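Local coordinates for aquaporin AqpM (PDB 2F2B), which forms a membrane channel that lets water move in either direction under osmotic drive and also passes some glycerol, at residues G78-P83 with I87-V92; I141-A146 with Y222-I227; L156-I161 with V231-A236; A184-T189 with S194-N199. All blocks are in the same frame, centred on the assembly; numbering follows the deposited sequence.

Interaction 1. Residues G78-P83 with I87-V92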
loop_
_atom_site.group_PDB
_atom_site.type_symbol
_atom_site.label_atom_id
_atom_site.label_comp_id
_atom_site.label_asym_id
_atom_site.label_seq_id
_atom_site.Cartn_x
_atom_site.Cartn_y
_atom_site.Cartn_z
ATOM N N GLY A 78 -10.558 2.164 -23.241
ATOM C CA GLY A 78 -9.739 1.000 -22.964
ATOM C C GLY A 78 -8.607 1.452 -22.053
ATOM O O GLY A 78 -7.867 0.640 -21.499
ATOM N N CYS A 79 -8.491 2.771 -21.910
ATOM C CA CYS A 79 -7.477 3.423 -21.079
ATOM C C CYS A 79 -6.062 2.872 -21.258
ATOM O O CYS A 79 -5.468 2.338 -20.319
ATOM C CB CYS A 79 -7.881 3.352 -19.599
ATOM S SG CYS A 79 -6.955 4.482 -18.519
ATOM N N HIS A 80 -5.523 3.008 -22.469
ATOM C CA HIS A 80 -4.167 2.548 -22.760
ATOM C C HIS A 80 -3.168 3.502 -22.108
ATOM O O HIS A 80 -2.210 3.068 -21.463
ATOM C CB HIS A 80 -3.893 2.549 -24.270
ATOM C CG HIS A 80 -4.775 1.634 -25.063
ATOM N ND1 HIS A 80 -4.585 1.417 -26.412
ATOM C CD2 HIS A 80 -5.861 0.905 -24.713
ATOM C CE1 HIS A 80 -5.519 0.595 -26.858
ATOM N NE2 HIS A 80 -6.305 0.270 -25.850
ATOM N N ILE A 81 -3.408 4.798 -22.316
ATOM C CA ILE A 81 -2.585 5.903 -21.809
ATOM C C ILE A 81 -1.085 5.627 -21.843
ATOM O O ILE A 81 -0.322 6.116 -21.001
ATOM C CB ILE A 81 -3.025 6.317 -20.374
ATOM C CG1 ILE A 81 -2.829 5.162 -19.385
ATOM C CG2 ILE A 81 -4.496 6.744 -20.403
ATOM C CD1 ILE A 81 -3.133 5.535 -17.930
ATOM N N ASN A 82 -0.670 4.883 -22.865
ATOM C CA ASN A 82 0.721 4.484 -23.038
ATOM C C ASN A 82 0.922 3.995 -24.479
ATOM O O ASN A 82 0.351 2.986 -24.875
ATOM C CB ASN A 82 1.021 3.340 -22.067
ATOM C CG ASN A 82 2.472 2.916 -22.079
ATOM O OD1 ASN A 82 3.195 3.140 -23.051
ATOM N ND2 ASN A 82 2.904 2.282 -20.993
ATOM N N PRO A 83 1.736 4.704 -25.276
ATOM C CA PRO A 83 1.975 4.292 -26.665
ATOM C C PRO A 83 2.482 2.854 -26.791
ATOM O O PRO A 83 2.161 2.157 -27.758
ATOM C CB PRO A 83 3.003 5.312 -27.155
ATOM C CG PRO A 83 2.618 6.549 -26.393
ATOM C CD PRO A 83 2.364 6.009 -24.999
ATOM N N ILE A 87 0.668 -0.103 -28.985
ATOM C CA ILE A 87 1.425 -0.855 -29.984
ATOM C C ILE A 87 1.477 -2.340 -29.620
ATOM O O ILE A 87 1.376 -3.206 -30.491
ATOM C CB ILE A 87 2.854 -0.275 -30.136
ATOM C CG1 ILE A 87 2.765 1.122 -30.762
ATOM C CG2 ILE A 87 3.721 -1.197 -30.993
ATOM C CD1 ILE A 87 4.078 1.875 -30.817
ATOM N N GLY A 88 1.617 -2.632 -28.330
ATOM C CA GLY A 88 1.648 -4.016 -27.892
ATOM C C GLY A 88 0.358 -4.740 -28.241
ATOM O O GLY A 88 0.386 -5.872 -28.732
ATOM N N LEU A 89 -0.775 -4.090 -27.989
ATOM C CA LEU A 89 -2.082 -4.671 -28.288
ATOM C C LEU A 89 -2.231 -4.854 -29.795
ATOM O O LEU A 89 -2.755 -5.865 -30.264
ATOM C CB LEU A 89 -3.199 -3.762 -27.763
ATOM C CG LEU A 89 -3.297 -3.627 -26.240
ATOM C CD1 LEU A 89 -4.287 -2.526 -25.876
ATOM C CD2 LEU A 89 -3.722 -4.961 -25.638
ATOM N N TRP A 90 -1.769 -3.864 -30.548
ATOM C CA TRP A 90 -1.833 -3.920 -32.006
ATOM C C TRP A 90 -1.029 -5.107 -32.545
ATOM O O TRP A 90 -1.483 -5.810 -33.453
ATOM C CB TRP A 90 -1.286 -2.621 -32.603
ATOM C CG TRP A 90 -1.000 -2.709 -34.074
ATOM C CD1 TRP A 90 -1.911 -2.697 -35.094
ATOM C CD2 TRP A 90 0.286 -2.867 -34.685
ATOM N NE1 TRP A 90 -1.269 -2.837 -36.305
ATOM C CE2 TRP A 90 0.079 -2.942 -36.083
ATOM C CE3 TRP A 90 1.594 -2.954 -34.187
ATOM C CZ2 TRP A 90 1.133 -3.101 -36.989
ATOM C CZ3 TRP A 90 2.645 -3.112 -35.091
ATOM C CH2 TRP A 90 2.405 -3.182 -36.477
ATOM N N SER A 91 0.155 -5.335 -31.980
ATOM C CA SER A 91 1.021 -6.421 -32.437
ATOM C C SER A 91 0.383 -7.806 -32.358
ATOM O O SER A 91 0.782 -8.711 -33.091
ATOM C CB SER A 91 2.355 -6.415 -31.670
ATOM O OG SER A 91 2.206 -6.876 -30.338
ATOM N N VAL A 92 -0.601 -7.982 -31.481
ATOM C CA VAL A 92 -1.272 -9.272 -31.368
ATOM C C VAL A 92 -2.732 -9.195 -31.818
ATOM O O VAL A 92 -3.569 -9.995 -31.400
ATOM C CB VAL A 92 -1.196 -9.838 -29.923
ATOM C CG1 VAL A 92 0.233 -10.260 -29.615
ATOM C CG2 VAL A 92 -1.669 -8.798 -28.919
#

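Interaction 2. Residues I141-A146 with Y222-I227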
loop_
_atom_site.group_PDB
_atom_site.type_symbol
_atom_site.label_atom_id
_atom_site.label_comp_id
_atom_site.label_asym_id
_atom_site.label_seq_id
_atom_site.Cartn_x
_atom_site.Cartn_y
_atom_site.Cartn_z
ATOM N N ILE A 141 24.688 4.785 -14.652
ATOM C CA ILE A 141 23.908 3.904 -15.516
ATOM C C ILE A 141 24.075 4.310 -16.980
ATOM O O ILE A 141 23.813 5.454 -17.350
ATOM C CB ILE A 141 22.404 3.952 -15.136
ATOM C CG1 ILE A 141 22.224 3.548 -13.665
ATOM C CG2 ILE A 141 21.600 3.053 -16.063
ATOM C CD1 ILE A 141 22.723 2.146 -13.317
ATOM N N SER A 142 24.506 3.367 -17.812
ATOM C CA SER A 142 24.719 3.647 -19.231
ATOM C C SER A 142 23.436 3.592 -20.050
ATOM O O SER A 142 22.395 3.130 -19.580
ATOM C CB SER A 142 25.722 2.659 -19.828
ATOM O OG SER A 142 25.127 1.386 -20.000
ATOM N N TYR A 143 23.530 4.068 -21.287
ATOM C CA TYR A 143 22.406 4.087 -22.208
ATOM C C TYR A 143 21.789 2.701 -22.376
ATOM O O TYR A 143 20.568 2.550 -22.326
ATOM C CB TYR A 143 22.870 4.632 -23.568
ATOM C CG TYR A 143 21.845 4.553 -24.680
ATOM C CD1 TYR A 143 21.591 3.350 -25.343
ATOM C CD2 TYR A 143 21.129 5.682 -25.072
ATOM C CE1 TYR A 143 20.647 3.275 -26.366
ATOM C CE2 TYR A 143 20.184 5.618 -26.090
ATOM C CZ TYR A 143 19.947 4.414 -26.732
ATOM O OH TYR A 143 19.006 4.349 -27.731
ATOM N N TRP A 144 22.631 1.690 -22.568
ATOM C CA TRP A 144 22.131 0.334 -22.760
ATOM C C TRP A 144 21.582 -0.303 -21.490
ATOM O O TRP A 144 20.674 -1.128 -21.557
ATOM C CB TRP A 144 23.214 -0.550 -23.387
ATOM C CG TRP A 144 23.489 -0.164 -24.810
ATOM C CD1 TRP A 144 24.612 0.441 -25.296
ATOM C CD2 TRP A 144 22.591 -0.292 -25.920
ATOM N NE1 TRP A 144 24.468 0.704 -26.639
ATOM C CE2 TRP A 144 23.236 0.264 -27.047
ATOM C CE3 TRP A 144 21.299 -0.818 -26.070
ATOM C CZ2 TRP A 144 22.635 0.308 -28.311
ATOM C CZ3 TRP A 144 20.700 -0.775 -27.327
ATOM C CH2 TRP A 144 21.371 -0.214 -28.432
ATOM N N GLN A 145 22.124 0.075 -20.335
ATOM C CA GLN A 145 21.620 -0.466 -19.076
ATOM C C GLN A 145 20.206 0.059 -18.838
ATOM O O GLN A 145 19.326 -0.681 -18.401
ATOM C CB GLN A 145 22.517 -0.053 -17.912
ATOM C CG GLN A 145 23.806 -0.835 -17.822
ATOM C CD GLN A 145 24.712 -0.299 -16.741
ATOM O OE1 GLN A 145 25.269 0.789 -16.870
ATOM N NE2 GLN A 145 24.852 -1.054 -15.657
ATOM N N ALA A 146 19.997 1.339 -19.125
ATOM C CA ALA A 146 18.683 1.959 -18.955
ATOM C C ALA A 146 17.707 1.337 -19.946
ATOM O O ALA A 146 16.535 1.111 -19.633
ATOM C CB ALA A 146 18.781 3.469 -19.182
ATOM N N TYR A 222 15.831 10.206 -25.147
ATOM C CA TYR A 222 14.484 9.792 -25.516
ATOM C C TYR A 222 14.348 8.438 -26.215
ATOM O O TYR A 222 13.369 7.729 -25.979
ATOM C CB TYR A 222 13.793 10.889 -26.344
ATOM C CG TYR A 222 12.290 10.707 -26.431
ATOM C CD1 TYR A 222 11.522 10.553 -25.274
ATOM C CD2 TYR A 222 11.639 10.647 -27.666
ATOM C CE1 TYR A 222 10.145 10.336 -25.343
ATOM C CE2 TYR A 222 10.261 10.433 -27.745
ATOM C CZ TYR A 222 9.523 10.275 -26.579
ATOM O OH TYR A 222 8.169 10.038 -26.647
ATOM N N SER A 223 15.307 8.065 -27.062
ATOM C CA SER A 223 15.219 6.780 -27.757
ATOM C C SER A 223 15.122 5.609 -26.772
ATOM O O SER A 223 14.510 4.584 -27.071
ATOM C CB SER A 223 16.421 6.585 -28.696
ATOM O OG SER A 223 17.646 6.656 -27.992
ATOM N N ILE A 224 15.727 5.765 -25.600
ATOM C CA ILE A 224 15.683 4.724 -24.574
ATOM C C ILE A 224 14.233 4.449 -24.186
ATOM O O ILE A 224 13.809 3.298 -24.065
ATOM C CB ILE A 224 16.423 5.172 -23.293
ATOM C CG1 ILE A 224 17.926 5.253 -23.554
ATOM C CG2 ILE A 224 16.108 4.220 -22.135
ATOM C CD1 ILE A 224 18.700 5.883 -22.418
ATOM N N TYR A 225 13.485 5.531 -24.003
ATOM C CA TYR A 225 12.095 5.473 -23.569
ATOM C C TYR A 225 11.061 5.266 -24.666
ATOM O O TYR A 225 9.855 5.284 -24.412
ATOM C CB TYR A 225 11.811 6.729 -22.749
ATOM C CG TYR A 225 12.813 6.859 -21.626
ATOM C CD1 TYR A 225 12.766 5.999 -20.528
ATOM C CD2 TYR A 225 13.880 7.763 -21.711
ATOM C CE1 TYR A 225 13.753 6.027 -19.547
ATOM C CE2 TYR A 225 14.875 7.796 -20.734
ATOM C CZ TYR A 225 14.805 6.924 -19.656
ATOM O OH TYR A 225 15.788 6.929 -18.697
ATOM N N VAL A 226 11.540 5.074 -25.890
ATOM C CA VAL A 226 10.663 4.802 -27.015
ATOM C C VAL A 226 10.904 3.344 -27.384
ATOM O O VAL A 226 9.988 2.525 -27.363
ATOM C CB VAL A 226 10.993 5.692 -28.238
ATOM C CG1 VAL A 226 10.126 5.285 -29.422
ATOM C CG2 VAL A 226 10.751 7.154 -27.896
ATOM N N ILE A 227 12.158 3.020 -27.691
ATOM C CA ILE A 227 12.526 1.664 -28.076
ATOM C C ILE A 227 12.358 0.658 -26.937
ATOM O O ILE A 227 11.783 -0.411 -27.131
ATOM C CB ILE A 227 13.989 1.611 -28.575
ATOM C CG1 ILE A 227 14.182 2.592 -29.735
ATOM C CG2 ILE A 227 14.329 0.199 -29.039
ATOM C CD1 ILE A 227 15.619 2.698 -30.222
#

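Interaction 3. Residues L156-I161 with V231-A236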
loop_
_atom_site.group_PDB
_atom_site.type_symbol
_atom_site.label_atom_id
_atom_site.label_comp_id
_atom_site.label_asym_id
_atom_site.label_seq_id
_atom_site.Cartn_x
_atom_site.Cartn_y
_atom_site.Cartn_z
ATOM N N LEU A 156 7.004 -6.782 -17.998
ATOM C CA LEU A 156 6.135 -7.171 -16.885
ATOM C C LEU A 156 4.793 -6.454 -16.971
ATOM O O LEU A 156 3.739 -7.067 -16.794
ATOM C CB LEU A 156 6.793 -6.863 -15.534
ATOM C CG LEU A 156 5.896 -7.168 -14.324
ATOM C CD1 LEU A 156 5.492 -8.640 -14.343
ATOM C CD2 LEU A 156 6.623 -6.834 -13.028
ATOM N N LEU A 157 4.833 -5.151 -17.237
ATOM C CA LEU A 157 3.602 -4.375 -17.352
ATOM C C LEU A 157 2.674 -4.958 -18.415
ATOM O O LEU A 157 1.501 -5.220 -18.152
ATOM C CB LEU A 157 3.915 -2.917 -17.705
ATOM C CG LEU A 157 2.712 -2.043 -18.097
ATOM C CD1 LEU A 157 1.681 -2.025 -16.966
ATOM C CD2 LEU A 157 3.188 -0.629 -18.410
ATOM N N MET A 158 3.205 -5.171 -19.614
ATOM C CA MET A 158 2.391 -5.686 -20.713
ATOM C C MET A 158 1.881 -7.116 -20.525
ATOM O O MET A 158 0.735 -7.412 -20.866
ATOM C CB MET A 158 3.166 -5.586 -22.029
ATOM C CG MET A 158 2.308 -5.788 -23.282
ATOM S SD MET A 158 1.109 -4.447 -23.564
ATOM C CE MET A 158 -0.335 -5.373 -23.997
ATOM N N ILE A 159 2.711 -8.008 -19.993
ATOM C CA ILE A 159 2.254 -9.383 -19.808
ATOM C C ILE A 159 1.145 -9.423 -18.754
ATOM O O ILE A 159 0.236 -10.252 -18.819
ATOM C CB ILE A 159 3.426 -10.340 -19.436
ATOM C CG1 ILE A 159 3.036 -11.781 -19.800
ATOM C CG2 ILE A 159 3.767 -10.237 -17.949
ATOM C CD1 ILE A 159 4.177 -12.778 -19.722
ATOM N N THR A 160 1.197 -8.498 -17.798
ATOM C CA THR A 160 0.171 -8.424 -16.768
ATOM C C THR A 160 -1.115 -7.914 -17.428
ATOM O O THR A 160 -2.201 -8.442 -17.186
ATOM C CB THR A 160 0.598 -7.468 -15.628
ATOM O OG1 THR A 160 1.797 -7.971 -15.024
ATOM C CG2 THR A 160 -0.495 -7.366 -14.562
ATOM N N ILE A 161 -0.986 -6.901 -18.281
ATOM C CA ILE A 161 -2.145 -6.352 -18.979
ATOM C C ILE A 161 -2.813 -7.448 -19.818
ATOM O O ILE A 161 -4.038 -7.546 -19.859
ATOM C CB ILE A 161 -1.733 -5.158 -19.884
ATOM C CG1 ILE A 161 -1.438 -3.934 -19.004
ATOM C CG2 ILE A 161 -2.840 -4.845 -20.901
ATOM C CD1 ILE A 161 -0.854 -2.744 -19.760
ATOM N N VAL A 231 9.683 -2.373 -27.323
ATOM C CA VAL A 231 10.248 -3.713 -27.465
ATOM C C VAL A 231 9.747 -4.626 -26.346
ATOM O O VAL A 231 9.330 -5.759 -26.593
ATOM C CB VAL A 231 11.791 -3.671 -27.438
ATOM C CG1 VAL A 231 12.353 -5.082 -27.326
ATOM C CG2 VAL A 231 12.307 -2.992 -28.707
ATOM N N GLY A 232 9.791 -4.131 -25.113
ATOM C CA GLY A 232 9.324 -4.931 -23.996
ATOM C C GLY A 232 7.856 -5.296 -24.127
ATOM O O GLY A 232 7.468 -6.434 -23.867
ATOM N N ALA A 233 7.031 -4.335 -24.535
ATOM C CA ALA A 233 5.601 -4.582 -24.680
ATOM C C ALA A 233 5.293 -5.616 -25.760
ATOM O O ALA A 233 4.511 -6.538 -25.540
ATOM C CB ALA A 233 4.867 -3.273 -24.986
ATOM N N VAL A 234 5.899 -5.464 -26.932
ATOM C CA VAL A 234 5.647 -6.411 -28.007
ATOM C C VAL A 234 6.153 -7.800 -27.633
ATOM O O VAL A 234 5.475 -8.796 -27.875
ATOM C CB VAL A 234 6.295 -5.939 -29.328
ATOM C CG1 VAL A 234 6.157 -7.018 -30.397
ATOM C CG2 VAL A 234 5.611 -4.660 -29.798
ATOM N N LEU A 235 7.336 -7.871 -27.027
ATOM C CA LEU A 235 7.882 -9.160 -26.613
ATOM C C LEU A 235 6.937 -9.857 -25.633
ATOM O O LEU A 235 6.741 -11.070 -25.710
ATOM C CB LEU A 235 9.260 -8.984 -25.961
ATOM C CG LEU A 235 10.429 -8.601 -26.878
ATOM C CD1 LEU A 235 11.703 -8.458 -26.052
ATOM C CD2 LEU A 235 10.614 -9.665 -27.951
ATOM N N ALA A 236 6.349 -9.088 -24.719
ATOM C CA ALA A 236 5.422 -9.643 -23.729
ATOM C C ALA A 236 4.127 -10.114 -24.381
ATOM O O ALA A 236 3.608 -11.184 -24.055
ATOM C CB ALA A 236 5.112 -8.592 -22.651
#

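Interaction 4. Residues A184-T189 with S194-N199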
loop_
_atom_site.group_PDB
_atom_site.type_symbol
_atom_site.label_atom_id
_atom_site.label_comp_id
_atom_site.label_asym_id
_atom_site.label_seq_id
_atom_site.Cartn_x
_atom_site.Cartn_y
_atom_site.Cartn_z
ATOM N N ALA A 184 3.476 0.441 -9.830
ATOM C CA ALA A 184 4.078 0.936 -8.587
ATOM C C ALA A 184 5.280 0.075 -8.203
ATOM O O ALA A 184 6.326 0.593 -7.802
ATOM C CB ALA A 184 3.044 0.935 -7.451
ATOM N N GLY A 185 5.128 -1.240 -8.342
ATOM C CA GLY A 185 6.212 -2.156 -8.010
ATOM C C GLY A 185 7.407 -2.032 -8.937
ATOM O O GLY A 185 8.552 -2.093 -8.495
ATOM N N ILE A 186 7.147 -1.866 -10.226
ATOM C CA ILE A 186 8.219 -1.728 -11.206
ATOM C C ILE A 186 9.005 -0.443 -10.938
ATOM O O ILE A 186 10.237 -0.441 -10.998
ATOM C CB ILE A 186 7.645 -1.729 -12.650
ATOM C CG1 ILE A 186 7.021 -3.099 -12.944
ATOM C CG2 ILE A 186 8.758 -1.431 -13.673
ATOM C CD1 ILE A 186 6.133 -3.134 -14.187
ATOM N N ILE A 187 8.302 0.639 -10.619
ATOM C CA ILE A 187 8.967 1.911 -10.335
ATOM C C ILE A 187 9.808 1.808 -9.061
ATOM O O ILE A 187 10.902 2.370 -8.975
ATOM C CB ILE A 187 7.929 3.062 -10.191
ATOM C CG1 ILE A 187 7.340 3.391 -11.566
ATOM C CG2 ILE A 187 8.581 4.306 -9.570
ATOM C CD1 ILE A 187 6.128 4.324 -11.519
ATOM N N THR A 188 9.304 1.083 -8.070
ATOM C CA THR A 188 10.040 0.931 -6.823
ATOM C C THR A 188 11.415 0.312 -7.086
ATOM O O THR A 188 12.419 0.737 -6.511
ATOM C CB THR A 188 9.245 0.058 -5.822
ATOM O OG1 THR A 188 7.970 0.664 -5.583
ATOM C CG2 THR A 188 9.989 -0.068 -4.496
ATOM N N THR A 189 11.462 -0.671 -7.978
ATOM C CA THR A 189 12.716 -1.349 -8.302
ATOM C C THR A 189 13.606 -0.601 -9.300
ATOM O O THR A 189 14.797 -0.398 -9.057
ATOM C CB THR A 189 12.452 -2.752 -8.896
ATOM O OG1 THR A 189 11.679 -3.533 -7.972
ATOM C CG2 THR A 189 13.776 -3.479 -9.171
ATOM N N SER A 194 16.604 3.733 -14.368
ATOM C CA SER A 194 16.248 4.435 -15.604
ATOM C C SER A 194 15.135 5.459 -15.411
ATOM O O SER A 194 14.772 6.170 -16.348
ATOM C CB SER A 194 15.772 3.429 -16.645
ATOM O OG SER A 194 14.551 2.844 -16.219
ATOM N N GLY A 195 14.584 5.522 -14.206
ATOM C CA GLY A 195 13.481 6.431 -13.954
ATOM C C GLY A 195 12.188 5.645 -14.101
ATOM O O GLY A 195 11.112 6.122 -13.746
ATOM N N SER A 196 12.308 4.432 -14.639
ATOM C CA SER A 196 11.176 3.521 -14.836
ATOM C C SER A 196 9.978 4.153 -15.538
ATOM O O SER A 196 8.880 4.232 -14.976
ATOM C CB SER A 196 10.731 2.937 -13.491
ATOM O OG SER A 196 9.698 1.980 -13.670
ATOM N N SER A 197 10.192 4.594 -16.773
ATOM C CA SER A 197 9.140 5.217 -17.572
ATOM C C SER A 197 8.070 4.234 -18.042
ATOM O O SER A 197 6.881 4.433 -17.780
ATOM C CB SER A 197 9.751 5.892 -18.800
ATOM O OG SER A 197 8.743 6.173 -19.753
ATOM N N LEU A 198 8.507 3.196 -18.758
ATOM C CA LEU A 198 7.628 2.157 -19.307
ATOM C C LEU A 198 6.606 2.771 -20.251
ATOM O O LEU A 198 5.698 2.082 -20.715
ATOM C CB LEU A 198 6.850 1.459 -18.182
ATOM C CG LEU A 198 7.536 1.171 -16.846
ATOM C CD1 LEU A 198 6.529 0.489 -15.908
ATOM C CD2 LEU A 198 8.762 0.287 -17.064
ATOM N N ASN A 199 6.786 4.046 -20.578
ATOM C CA ASN A 199 5.783 4.770 -21.351
ATOM C C ASN A 199 6.372 5.943 -22.146
ATOM O O ASN A 199 6.783 6.945 -21.563
ATOM C CB ASN A 199 4.775 5.287 -20.320
ATOM C CG ASN A 199 3.549 5.906 -20.929
ATOM O OD1 ASN A 199 3.608 6.566 -21.966
ATOM N ND2 ASN A 199 2.419 5.721 -20.259
#

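Interaction 1. Residues G78-P83 with I87-V92
With chi1 at -62°, H80 sets its CG opposite its own carbonyl carbon and swings the imidazole toward helix 83-91, where L89, whose CG is likewise opposite its carbonyl carbon (chi1 -67°), sends one methyl to meet it. The two side chains approach at a slant, and the touching is done by the CD1 branch of L89, which sits over one face of the imidazole in a CH-pi contact. It is shifted from the ring centre toward the NE2-CE1 bond, so L89 CD1 comes nearest to H80 NE2, at 3.4 Å, while L89 CD1 to H80 ND1 is 4.0 Å. The rotation of the ring is fixed by polar and aromatic neighbours as well: H80 ND1 hydrogen-bonds T86 OG1, and F95 and Y103 each meet the imidazole edge-to-face. A second link is made by the backbone, as I87 N donates to P83 O at 3.0 Å with an N-H...O angle of 162°. This is the first-turn bond of the short helix. The CG1 of I87 also lies beside that carbonyl, 3.2 Å from P83 O, so an apolar branch flanks the acceptor. At the start of the helix N82 occupies the N-cap, its OD1 accepting from A84 N, while its ND2 is bonded to L198 O and to a bound glycerol. The loop leading in is held by E11, which accepts from the backbone N atoms of H80 and I81. Together, loop and short helix form the first NPA pore loop, the re-entrant half-helix characteristic of the aquaporin fold.

Interaction 2. Residues I141-A146 with Y222-I227
The phenol ring of Y143 carries I224 on one face and S223 at its edge. I224 CG1 stands over that face, displaced toward the CD2-CE2 side, in a CH-pi contact 3.8 Å from the ring centroid; Y143 CE2 is its closest ring atom, at 3.4 Å. In the ring plane lies S223 OG, hydrogen-bonded to Y143 OH at 2.7 Å, with either hydroxyl able to donate. The CD2 of W144 is also at the edge, and Y143 CD1 in turn lies over the centre of the W144 ring face. Y143 reaches residues 222-227 because its CG is opposite the backbone N (chi1 173°), which extends the ring alongside I224, the two side chains running in opposite senses. A146 points its CB at the same isoleucine, 4.0 Å from I224 CD1, while I224 CG2 rests against the backbone of A146. Helix 143-166 opens here with a capping box: S142 OG accepts from Q145 N, and Q145 OE1 from S142 N. Around this meeting of helices 143-166 and 224-243, S194 of helix 175-194 packs on A146, E150 touches I224, and Q145 bonds to Q120 of a neighbouring subunit.

Interaction 3. Residues L156-I161 with V231-A236
M158 lays its side chain against the turn of helix 224-243 that holds A233 and A236. Its CB points at that helix and meets the methyl of A236, with M158 CB and A236 CB 3.6 Å apart; the CA of A233 lies at nearly the same distance. The next atom, CG, set opposite the backbone N by chi1 (-167°), comes up against a backbone carbonyl, 3.2 Å from A233 O, with the A233 methyl at 4.0 Å from M158 CG. The chain then bends at chi2 (68°), so SD only grazes the A233 methyl, and a further bend at chi3 leads CE away from the alanines to pack on L89. The side chain thus links its own helix to helices 224-243 and 83-91. Beside it, the flank of I159 adjoins the A236 methyl, I159 CB lying 4.0 Å from A236 CB, and the main chain joins in, I159 N being 3.6 Å from A236 CB. That methyl sits between M158 and I159. The small alanines let the backbones come close: the CA atoms of I159 and A236 are 5.0 Å apart, and the two short helical segments approach to 7.8 Å between axes, at a crossing angle of -36°. Pointing away from these alanines, L156 packs on F21 of a neighbouring subunit. No hydrogen bond joins the two segments, and T160 OG1 bonds L156 O within its own helix. Cohesion is therefore mainly van der Waals, between methyl and methylene groups, with one close carbon-to-carbonyl approach at A233 O.

Interaction 4. Residues A184-T189 with S194-N199
S196 presses its hydroxyl end against the backbone of helix 175-194, and this is the tight part of the contact. With OG opposite the backbone N (chi1 -176°), the side chain extends to the helix, where S196 OG lies 3.4 Å from I187 CA and 3.5 Å from I187 CG1. The CG2 of I186 reaches the same S196 OG from the neighbouring position, also at 3.5 Å. A slightly wider, purely apolar contact follows at L198, whose isobutyl group crosses I186 at a slant; L198 CD1 is 3.7 Å from I186 CG2. This end probably faces the channel, consistent with a glycerol, likely from the crystallisation liquor, about 5 Å from the L198 side chain. N199 makes no contact with residues 184-189; its ND2 bonds to I81 O and glycerol. E150 accepts from S194 OG and from the backbone N atoms of S197 and L198, and S194 OG accepts from S196 N in an ST turn. With residues 184-189, by contrast, no hydrogen bond forms, and S196 OG is buried among carbon atoms without a polar partner in the model, implying contact here by van der Waals fit, with polar anchoring from elsewhere, E150 included.

How the interactions relate
Interactions 1 and 4 hold the two NPA loops, which meet inside the chain although their centres are 18 Å apart: N82 ND2 is 2.8 Å from L198 O and I81 O is 2.9 Å from N199 ND2, both hydrogen bonds. Glycerol, probably from the crystallisation liquor, is bonded at ND2 of both asparagines, consistent with the pore running past them. Interactions 2 and 3 are successive meetings of helices 143-166 and 224-243, with centres 17 Å apart. Interaction 3 packs against the first NPA helix, L89 CD2 lying 3.8 Å from M158 CE, and its L156 also packs on I186 of interaction 4. Interaction 2 is tied to the start of the second loop through Y225 OH, 2.7 Å from S194 O.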